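Local atomic coordinates of DegV domain-containing protein spr0652 (Streptococcus pneumoniae, PDB entry 6CNG), a protein that binds a long-chain fatty acid, here linoleic acid, and may take part in lipid transport or fatty acid metabolism. Residues D130-V135 and S161-V166; L178-A183 and I207-K212. All blocks are in the same frame, centred on the assembly; numbering follows the deposited sequence.

Interaction 1: residues D130-V135 and S161-V166. With GOL (glycerol), chain F.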
ATOM      1  N   ASP A 130      13.903  -0.810  26.849  1.00 24.96           N
ATOM      2  CA  ASP A 130      12.562  -1.200  27.272  1.00 25.00           C
ATOM      3  C   ASP A 130      11.519  -0.790  26.230  1.00 24.98           C
ATOM      4  O   ASP A 130      10.583  -0.049  26.503  1.00 34.96           O
ATOM      5  CB  ASP A 130      12.242  -0.634  28.641  1.00 30.03           C
ATOM      6  CG  ASP A 130      11.005  -1.278  29.250  1.00 38.72           C
ATOM      7  OD1 ASP A 130      10.347  -2.063  28.542  1.00 41.37           O
ATOM      8  OD2 ASP A 130      10.691  -1.022  30.434  1.00 43.69           O
ATOM      9  N   THR A 131      11.696  -1.315  25.022  1.00 23.69           N
ATOM     10  CA  THR A 131      10.799  -1.062  23.904  1.00 22.60           C
ATOM     11  C   THR A 131      10.664  -2.333  23.080  1.00 17.31           C
ATOM     12  O   THR A 131      11.624  -3.096  22.931  1.00 18.90           O
ATOM     13  CB  THR A 131      11.350   0.068  23.018  1.00 28.15           C
ATOM     14  OG1 THR A 131      11.524   1.263  23.799  1.00 37.90           O
ATOM     15  CG2 THR A 131      10.417   0.363  21.837  1.00 22.61           C
ATOM     16  N   LYS A 132       9.462  -2.562  22.556  1.00 14.52           N
ATOM     17  CA  LYS A 132       9.199  -3.687  21.672  1.00 16.38           C
ATOM     18  C   LYS A 132       8.811  -3.170  20.295  1.00 14.95           C
ATOM     19  O   LYS A 132       7.977  -2.263  20.179  1.00 15.58           O
ATOM     20  CB  LYS A 132       8.087  -4.577  22.217  1.00 17.32           C
ATOM     21  CG  LYS A 132       8.435  -5.226  23.536  1.00 18.22           C
ATOM     22  CD  LYS A 132       7.219  -5.948  24.108  1.00 21.85           C
ATOM     23  CE  LYS A 132       7.584  -6.880  25.249  1.00 25.28           C
ATOM     24  NZ  LYS A 132       6.369  -7.443  25.857  1.00 28.86           N
ATOM     25  N   ILE A 133       9.399  -3.761  19.257  1.00 15.20           N
ATOM     26  CA  ILE A 133       9.217  -3.297  17.884  1.00 18.22           C
ATOM     27  C   ILE A 133       9.111  -4.517  16.979  1.00 13.80           C
ATOM     28  O   ILE A 133       9.937  -5.429  17.049  1.00 15.69           O
ATOM     29  CB  ILE A 133      10.373  -2.377  17.423  1.00 20.00           C
ATOM     30  CG1 ILE A 133      10.522  -1.141  18.322  1.00 17.75           C
ATOM     31  CG2 ILE A 133      10.130  -1.916  16.029  1.00 19.11           C
ATOM     32  CD1 ILE A 133      11.879  -0.495  18.254  1.00 17.25           C
ATOM     33  N   HIS A 134       8.087  -4.534  16.135  1.00 13.61           N
ATOM     34  CA  HIS A 134       7.898  -5.578  15.142  1.00 14.39           C
ATOM     35  C   HIS A 134       7.765  -4.937  13.773  1.00 13.89           C
ATOM     36  O   HIS A 134       6.819  -4.179  13.523  1.00 13.19           O
ATOM     37  CB  HIS A 134       6.649  -6.390  15.461  1.00 15.53           C
ATOM     38  CG  HIS A 134       6.389  -7.509  14.500  1.00 17.56           C
ATOM     39  ND1 HIS A 134       7.144  -8.658  14.480  1.00 17.50           N
ATOM     40  CD2 HIS A 134       5.438  -7.662  13.552  1.00 17.19           C
ATOM     41  CE1 HIS A 134       6.675  -9.467  13.551  1.00 17.95           C
ATOM     42  NE2 HIS A 134       5.636  -8.888  12.975  1.00 19.71           N
ATOM     43  N   VAL A 135       8.695  -5.276  12.885  1.00 15.12           N
ATOM     44  CA  VAL A 135       8.731  -4.757  11.523  1.00 14.97           C
ATOM     45  C   VAL A 135       8.087  -5.775  10.601  1.00 13.19           C
ATOM     46  O   VAL A 135       8.482  -6.944  10.569  1.00 16.17           O
ATOM     47  CB  VAL A 135      10.173  -4.481  11.064  1.00 16.63           C
ATOM     48  CG1 VAL A 135      10.157  -3.830   9.709  1.00 18.51           C
ATOM     49  CG2 VAL A 135      10.925  -3.628  12.066  1.00 16.61           C
ATOM     50  N   SER A 161      -1.750  -8.538  23.968  1.00 16.19           N
ATOM     51  CA  SER A 161      -0.408  -8.157  24.326  1.00 17.53           C
ATOM     52  C   SER A 161       0.403  -7.919  23.065  1.00 15.63           C
ATOM     53  O   SER A 161      -0.008  -8.253  21.960  1.00 19.33           O
ATOM     54  CB  SER A 161       0.237  -9.281  25.118  1.00 18.45           C
ATOM     55  OG  SER A 161       0.332 -10.437  24.335  1.00 18.86           O
ATOM     56  N   PHE A 162       1.573  -7.323  23.231  1.00 14.29           N
ATOM     57  CA  PHE A 162       2.420  -7.110  22.079  1.00 15.40           C
ATOM     58  C   PHE A 162       2.640  -8.428  21.354  1.00 17.15           C
ATOM     59  O   PHE A 162       2.477  -8.513  20.137  1.00 19.48           O
ATOM     60  CB  PHE A 162       3.748  -6.462  22.495  1.00 14.84           C
ATOM     61  CG  PHE A 162       4.713  -6.325  21.368  1.00 18.02           C
ATOM     62  CD1 PHE A 162       5.601  -7.341  21.074  1.00 16.67           C
ATOM     63  CD2 PHE A 162       4.705  -5.211  20.566  1.00 21.07           C
ATOM     64  CE1 PHE A 162       6.447  -7.242  20.029  1.00 18.22           C
ATOM     65  CE2 PHE A 162       5.567  -5.119  19.513  1.00 15.55           C
ATOM     66  CZ  PHE A 162       6.431  -6.130  19.249  1.00 16.91           C
ATOM     67  N   GLU A 163       2.987  -9.483  22.096  1.00 17.16           N
ATOM     68  CA  GLU A 163       3.353 -10.721  21.426  1.00 16.88           C
ATOM     69  C   GLU A 163       2.122 -11.407  20.867  1.00 15.25           C
ATOM     70  O   GLU A 163       2.202 -12.067  19.831  1.00 19.24           O
ATOM     71  CB  GLU A 163       4.152 -11.628  22.355  1.00 26.62           C
ATOM     72  CG  GLU A 163       5.679 -11.392  22.301  1.00 35.73           C
ATOM     73  CD  GLU A 163       6.213 -10.436  23.370  1.00 39.56           C
ATOM     74  OE1 GLU A 163       5.421 -10.067  24.260  1.00 36.54           O
ATOM     75  OE2 GLU A 163       7.420 -10.057  23.317  1.00 37.31           O
ATOM     76  N   GLU A 164       0.974 -11.231  21.510  1.00 18.14           N
ATOM     77  CA  GLU A 164      -0.273 -11.703  20.924  1.00 18.27           C
ATOM     78  C   GLU A 164      -0.541 -11.005  19.594  1.00 17.92           C
ATOM     79  O   GLU A 164      -0.959 -11.645  18.629  1.00 20.59           O
ATOM     80  CB  GLU A 164      -1.434 -11.526  21.912  1.00 21.59           C
ATOM     81  CG  GLU A 164      -1.443 -12.523  23.082  1.00 25.07           C
ATOM     82  CD  GLU A 164      -2.529 -12.251  24.143  1.00 24.88           C
ATOM     83  OE1 GLU A 164      -3.058 -11.139  24.212  1.00 25.96           O
ATOM     84  OE2 GLU A 164      -2.852 -13.161  24.932  1.00 31.99           O
ATOM     85  N   VAL A 165      -0.248  -9.704  19.503  1.00 16.53           N
ATOM     86  CA  VAL A 165      -0.522  -8.979  18.268  1.00 15.28           C
ATOM     87  C   VAL A 165       0.407  -9.430  17.156  1.00 11.88           C
ATOM     88  O   VAL A 165      -0.023  -9.629  16.024  1.00 16.32           O
ATOM     89  CB  VAL A 165      -0.469  -7.455  18.493  1.00 14.80           C
ATOM     90  CG1 VAL A 165      -0.631  -6.744  17.189  1.00 16.11           C
ATOM     91  CG2 VAL A 165      -1.540  -7.017  19.428  1.00 14.10           C
ATOM     92  N   VAL A 166       1.693  -9.587  17.454  1.00 13.29           N
ATOM     93  CA  VAL A 166       2.631 -10.106  16.464  1.00 14.69           C
ATOM     94  C   VAL A 166       2.123 -11.423  15.881  1.00 14.18           C
ATOM     95  O   VAL A 166       2.130 -11.641  14.667  1.00 16.93           O
ATOM     96  CB  VAL A 166       4.023 -10.283  17.100  1.00 18.82           C
ATOM     97  CG1 VAL A 166       4.963 -10.940  16.108  1.00 23.62           C
ATOM     98  CG2 VAL A 166       4.562  -8.966  17.613  1.00 16.41           C
TER
HETATM   99  C1  GOL F 304      11.777  -6.983  20.294  1.00 37.32           C
HETATM  100  O1  GOL F 304      12.503  -7.830  19.427  1.00 37.47           O
HETATM  101  C2  GOL F 304      10.300  -7.440  20.233  1.00 39.41           C
HETATM  102  O2  GOL F 304      10.014  -8.082  19.025  1.00 42.67           O
HETATM  103  C3  GOL F 304      10.102  -8.355  21.472  1.00 41.02           C
HETATM  104  O3  GOL F 304       8.905  -9.056  21.291  1.00 44.88           O
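Helix 162-174 packs beside strand 132-137 of the sheet that also holds strand 100-105, and K132, F162, H134 and V166 make most of the contact. The phenyl ring of F162 presents a face to K132, whose CB sits 3.6 Å from the ring centroid, almost exactly on the ring normal, a CH-pi contact. Farther out, K132 CD passes 3.7 Å from F162 CD1. Beyond CG the lysine chain runs extended, which carries NZ past the ring to E163; there NZ makes a salt bridge to OE1 at 3.2 Å, approaching on the syn side of the carboxylate. The glutamate chain bends at chi2 (95°), and its end comes nearer to the strand than its CB direction would suggest. Strand and helix run nearly parallel here, their axes 9.9 Å apart, an alpha/beta layering in which F162 also stacks on F102 of the neighbouring strand. One turn along the helix, V166 covers a face of the imidazole of H134: CG1 lies 3.6 Å from the ring centroid and leans toward CE1. H134 CB also touches F162 CZ. At the helix start S161 and E164 form a capping box, E164 N giving a bond to S161 OG and S161 N one to E164 OE1. A glycerol, probably from the crystallisation liquor, bridges the two segments, its O3 bonded to E163 OE2 at 2.7 Å and its O2 weakly to I133 O.

Interaction 2: residues L178-A183 and I207-K212; sequences LLFVLA and IRMVGK. With EIC (linoleic acid), chain C.
L182 O accepts a hydrogen bond from M209 N at 2.7 Å and is also approached by R208 CA in a CA-H...O contact. The return bond, L182 N to M209 O, closes this hydrogen-bonded pair, and F180 with G211 forms another, F180 N lying 2.8 Å from G211 O with an N-H...O angle of 166°. Between them V181 and V210 make a non-hydrogen-bonded pair, their CG2 methyls side by side at 4.2 Å and pointing the same way. On the face of the sheet that carries F180, L182 and M209, the F180 ring folds back over the neighbouring strand. Its chi1 of 55° sets CG between the backbone N and the carbonyl carbon and lays the ring on G211, whose CA is 3.7 Å from the ring centroid in a CH-pi contact. Having no side chain, G211 lets the ring come down onto its backbone. Strands 176-182 and 207-213 are antiparallel neighbours in a six-stranded mixed sheet of this DegV-family protein, and L178, F180 and L182, from the first of the two strands, belong to the fatty-acid pocket. Linoleic acid takes the opposite face of the F180 ring, its C14 3.6 Å from F180 CD2, while L182 CD1 meets C13 and L178 CD2 meets C15. The extended chain of M209 brings SD to the edge of the same ring, a Met-aromatic contact with SD 3.8 Å from F180 CE1. V181, on the other face with V210, touches R208 CB through CG1, and helix 228-242 packs on L179 and R208.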
ATOM      1  N   LEU A 178      -3.346  -8.699  -2.723  1.00 13.60           N
ATOM      2  CA  LEU A 178      -3.480  -7.477  -3.512  1.00 13.13           C
ATOM      3  C   LEU A 178      -3.753  -7.804  -4.973  1.00 10.78           C
ATOM      4  O   LEU A 178      -3.073  -8.629  -5.570  1.00 11.93           O
ATOM      5  CB  LEU A 178      -2.211  -6.607  -3.424  1.00 13.01           C
ATOM      6  CG  LEU A 178      -2.302  -5.252  -4.155  1.00 12.35           C
ATOM      7  CD1 LEU A 178      -3.082  -4.246  -3.377  1.00 15.50           C
ATOM      8  CD2 LEU A 178      -0.956  -4.684  -4.451  1.00 16.49           C
ATOM      9  N   LEU A 179      -4.730  -7.138  -5.554  1.00 10.83           N
ATOM     10  CA  LEU A 179      -4.905  -7.103  -6.992  1.00 10.96           C
ATOM     11  C   LEU A 179      -4.795  -5.650  -7.421  1.00 11.63           C
ATOM     12  O   LEU A 179      -5.264  -4.758  -6.719  1.00 15.41           O
ATOM     13  CB  LEU A 179      -6.281  -7.608  -7.390  1.00 13.09           C
ATOM     14  CG  LEU A 179      -6.507  -9.074  -7.744  1.00 20.37           C
ATOM     15  CD1 LEU A 179      -7.985  -9.409  -7.741  1.00 21.47           C
ATOM     16  CD2 LEU A 179      -5.958  -9.385  -9.114  1.00 25.27           C
ATOM     17  N   PHE A 180      -4.162  -5.411  -8.556  1.00 13.46           N
ATOM     18  CA  PHE A 180      -4.089  -4.063  -9.105  1.00 13.11           C
ATOM     19  C   PHE A 180      -4.561  -4.065 -10.544  1.00 12.52           C
ATOM     20  O   PHE A 180      -4.508  -5.080 -11.238  1.00 12.49           O
ATOM     21  CB  PHE A 180      -2.691  -3.467  -8.974  1.00 10.76           C
ATOM     22  CG  PHE A 180      -1.609  -4.300  -9.566  1.00 11.42           C
ATOM     23  CD1 PHE A 180      -1.391  -4.313 -10.923  1.00 11.96           C
ATOM     24  CD2 PHE A 180      -0.783  -5.048  -8.751  1.00 12.22           C
ATOM     25  CE1 PHE A 180      -0.403  -5.054 -11.446  1.00 17.16           C
ATOM     26  CE2 PHE A 180       0.215  -5.802  -9.279  1.00 14.07           C
ATOM     27  CZ  PHE A 180       0.415  -5.814 -10.614  1.00 15.13           C
ATOM     28  N   VAL A 181      -5.074  -2.924 -10.968  1.00 12.04           N
ATOM     29  CA  VAL A 181      -5.311  -2.657 -12.376  1.00 14.65           C
ATOM     30  C   VAL A 181      -4.665  -1.339 -12.737  1.00 11.29           C
ATOM     31  O   VAL A 181      -5.023  -0.292 -12.187  1.00 13.70           O
ATOM     32  CB  VAL A 181      -6.793  -2.587 -12.734  1.00 15.09           C
ATOM     33  CG1 VAL A 181      -6.921  -2.361 -14.212  1.00 15.30           C
ATOM     34  CG2 VAL A 181      -7.463  -3.847 -12.266  1.00 20.58           C
ATOM     35  N   LEU A 182      -3.769  -1.388 -13.690  1.00 12.72           N
ATOM     36  CA  LEU A 182      -3.034  -0.217 -14.100  1.00 13.91           C
ATOM     37  C   LEU A 182      -3.264   0.034 -15.580  1.00 11.62           C
ATOM     38  O   LEU A 182      -3.022  -0.830 -16.414  1.00 11.78           O
ATOM     39  CB  LEU A 182      -1.551  -0.418 -13.805  1.00 12.83           C
ATOM     40  CG  LEU A 182      -1.208  -0.973 -12.440  1.00 12.38           C
ATOM     41  CD1 LEU A 182       0.288  -1.108 -12.293  1.00 16.96           C
ATOM     42  CD2 LEU A 182      -1.743  -0.091 -11.357  1.00 15.42           C
ATOM     43  N   ALA A 183      -3.687   1.253 -15.891  1.00 15.48           N
ATOM     44  CA  ALA A 183      -3.747   1.729 -17.258  1.00 13.92           C
ATOM     45  C   ALA A 183      -2.404   2.241 -17.754  1.00 14.06           C
ATOM     46  O   ALA A 183      -2.177   2.280 -18.960  1.00 17.00           O
ATOM     47  CB  ALA A 183      -4.770   2.845 -17.314  1.00 12.71           C
ATOM     48  N   ILE A 207      -4.916  -1.148 -23.101  1.00 25.58           N
ATOM     49  CA  ILE A 207      -4.624  -2.383 -22.387  1.00 26.36           C
ATOM     50  C   ILE A 207      -4.153  -2.054 -20.976  1.00 19.53           C
ATOM     51  O   ILE A 207      -3.068  -1.490 -20.791  1.00 17.38           O
ATOM     52  CB  ILE A 207      -3.593  -3.231 -23.137  1.00 29.40           C
ATOM     53  CG1 ILE A 207      -4.178  -3.716 -24.471  1.00 37.41           C
ATOM     54  CG2 ILE A 207      -3.157  -4.377 -22.290  1.00 26.52           C
ATOM     55  CD1 ILE A 207      -5.469  -4.498 -24.346  1.00 45.15           C
ATOM     56  N   ARG A 208      -4.955  -2.440 -19.976  1.00 20.48           N
ATOM     57  CA  ARG A 208      -4.629  -2.228 -18.573  1.00 17.49           C
ATOM     58  C   ARG A 208      -4.080  -3.517 -17.988  1.00 12.46           C
ATOM     59  O   ARG A 208      -4.550  -4.605 -18.322  1.00 19.84           O
ATOM     60  CB  ARG A 208      -5.858  -1.774 -17.794  1.00 17.01           C
ATOM     61  CG  ARG A 208      -6.637  -0.701 -18.518  1.00 20.85           C
ATOM     62  CD  ARG A 208      -7.683  -0.009 -17.678  1.00 31.38           C
ATOM     63  NE  ARG A 208      -8.440   0.944 -18.506  1.00 44.60           N
ATOM     64  CZ  ARG A 208      -9.661   1.417 -18.232  1.00 48.79           C
ATOM     65  NH1 ARG A 208     -10.306   1.041 -17.134  1.00 53.87           N
ATOM     66  NH2 ARG A 208     -10.245   2.270 -19.069  1.00 42.55           N
ATOM     67  N   MET A 209      -3.052  -3.387 -17.157  1.00 14.52           N
ATOM     68  CA  MET A 209      -2.418  -4.526 -16.514  1.00 12.81           C
ATOM     69  C   MET A 209      -3.214  -4.953 -15.295  1.00 11.79           C
ATOM     70  O   MET A 209      -3.358  -4.197 -14.342  1.00 14.36           O
ATOM     71  CB  MET A 209      -1.017  -4.161 -16.065  1.00 11.74           C
ATOM     72  CG  MET A 209      -0.309  -5.298 -15.393  1.00 14.89           C
ATOM     73  SD  MET A 209       1.322  -4.844 -14.851  1.00 17.40           S
ATOM     74  CE  MET A 209       2.001  -6.393 -14.259  1.00 16.35           C
ATOM     75  N   VAL A 210      -3.682  -6.182 -15.306  1.00 14.07           N
ATOM     76  CA  VAL A 210      -4.327  -6.779 -14.154  1.00 11.80           C
ATOM     77  C   VAL A 210      -3.296  -7.687 -13.511  1.00 13.26           C
ATOM     78  O   VAL A 210      -2.768  -8.595 -14.153  1.00 16.73           O
ATOM     79  CB  VAL A 210      -5.569  -7.563 -14.583  1.00 14.60           C
ATOM     80  CG1 VAL A 210      -6.189  -8.221 -13.421  1.00 15.29           C
ATOM     81  CG2 VAL A 210      -6.552  -6.647 -15.251  1.00 15.89           C
ATOM     82  N   GLY A 211      -2.977  -7.429 -12.260  1.00 12.76           N
ATOM     83  CA  GLY A 211      -1.886  -8.148 -11.654  1.00 12.99           C
ATOM     84  C   GLY A 211      -2.109  -8.313 -10.177  1.00 14.47           C
ATOM     85  O   GLY A 211      -3.075  -7.812  -9.604  1.00 12.65           O
ATOM     86  N   LYS A 212      -1.189  -9.039  -9.561  1.00 13.72           N
ATOM     87  CA  LYS A 212      -1.202  -9.232  -8.133  1.00 11.89           C
ATOM     88  C   LYS A 212       0.176  -8.958  -7.568  1.00 12.49           C
ATOM     89  O   LYS A 212       1.165  -8.961  -8.286  1.00 12.66           O
ATOM     90  CB  LYS A 212      -1.597 -10.657  -7.760  1.00 13.96           C
ATOM     91  CG  LYS A 212      -0.652 -11.729  -8.205  1.00 18.45           C
ATOM     92  CD  LYS A 212      -1.184 -13.114  -7.826  1.00 20.31           C
ATOM     93  CE  LYS A 212      -0.183 -14.249  -8.032  1.00 23.94           C
ATOM     94  NZ  LYS A 212      -0.788 -15.637  -7.805  1.00 23.88           N
TER
HETATM   95  C1  EIC C 301      11.279   3.810  -3.489  1.00 14.19           C
HETATM   96  C2  EIC C 301       9.804   3.436  -3.575  1.00 13.81           C
HETATM   97  C3  EIC C 301       9.481   2.470  -4.694  1.00 14.76           C
HETATM   98  C4  EIC C 301       8.089   1.901  -4.551  1.00 14.42           C
HETATM   99  C5  EIC C 301       7.793   0.857  -5.606  1.00 16.08           C
HETATM  100  C6  EIC C 301       6.433   0.198  -5.396  1.00 19.13           C
HETATM  101  C7  EIC C 301       5.249   1.084  -5.806  1.00 18.75           C
HETATM  102  C8  EIC C 301       3.929   0.442  -5.423  1.00 16.27           C
HETATM  103  C9  EIC C 301       2.825   1.422  -5.741  1.00 16.21           C
HETATM  104  C10 EIC C 301       2.154   1.356  -6.870  1.00 14.76           C
HETATM  105  C11 EIC C 301       2.443   0.315  -7.942  1.00 16.94           C
HETATM  106  C12 EIC C 301       1.082  -0.243  -8.338  1.00 18.47           C
HETATM  107  C13 EIC C 301       0.788  -1.523  -8.405  1.00 15.79           C
HETATM  108  C14 EIC C 301       1.806  -2.608  -8.121  1.00 18.26           C
HETATM  109  C15 EIC C 301       1.870  -2.949  -6.635  1.00 16.27           C
HETATM  110  C16 EIC C 301       2.885  -4.060  -6.413  1.00 17.70           C
HETATM  111  C17 EIC C 301       3.105  -4.324  -4.952  1.00 14.59           C
HETATM  112  C18 EIC C 301       4.152  -5.403  -4.789  1.00 15.71           C
HETATM  113  O1  EIC C 301      12.040   3.271  -2.641  1.00 18.05           O
HETATM  114  O2  EIC C 301      11.734   4.670  -4.283  1.00 19.13           O

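Overall arrangement
Interaction 1 comes first along the chain and closes before interaction 2 opens; helix 162-174, which supplies its second segment, is followed directly by strand 176-182, the first strand of interaction 2. The two lie on opposite sides of the chain's centre, with centres 34 Å apart and nearest atoms about 17 Å apart, and they do not touch. Each belongs to a different six-stranded mixed sheet: strand 132-137 to one, strands 176-182 and 207-213 to the other. Interaction 1 is a helix-on-sheet contact away from the fatty-acid and sodium sites, whereas L178, F180 and L182 of interaction 2 contribute to the linoleic acid pocket. From strand 132-137 the chain runs through helices 143-157 and 162-174 before entering the second sheet.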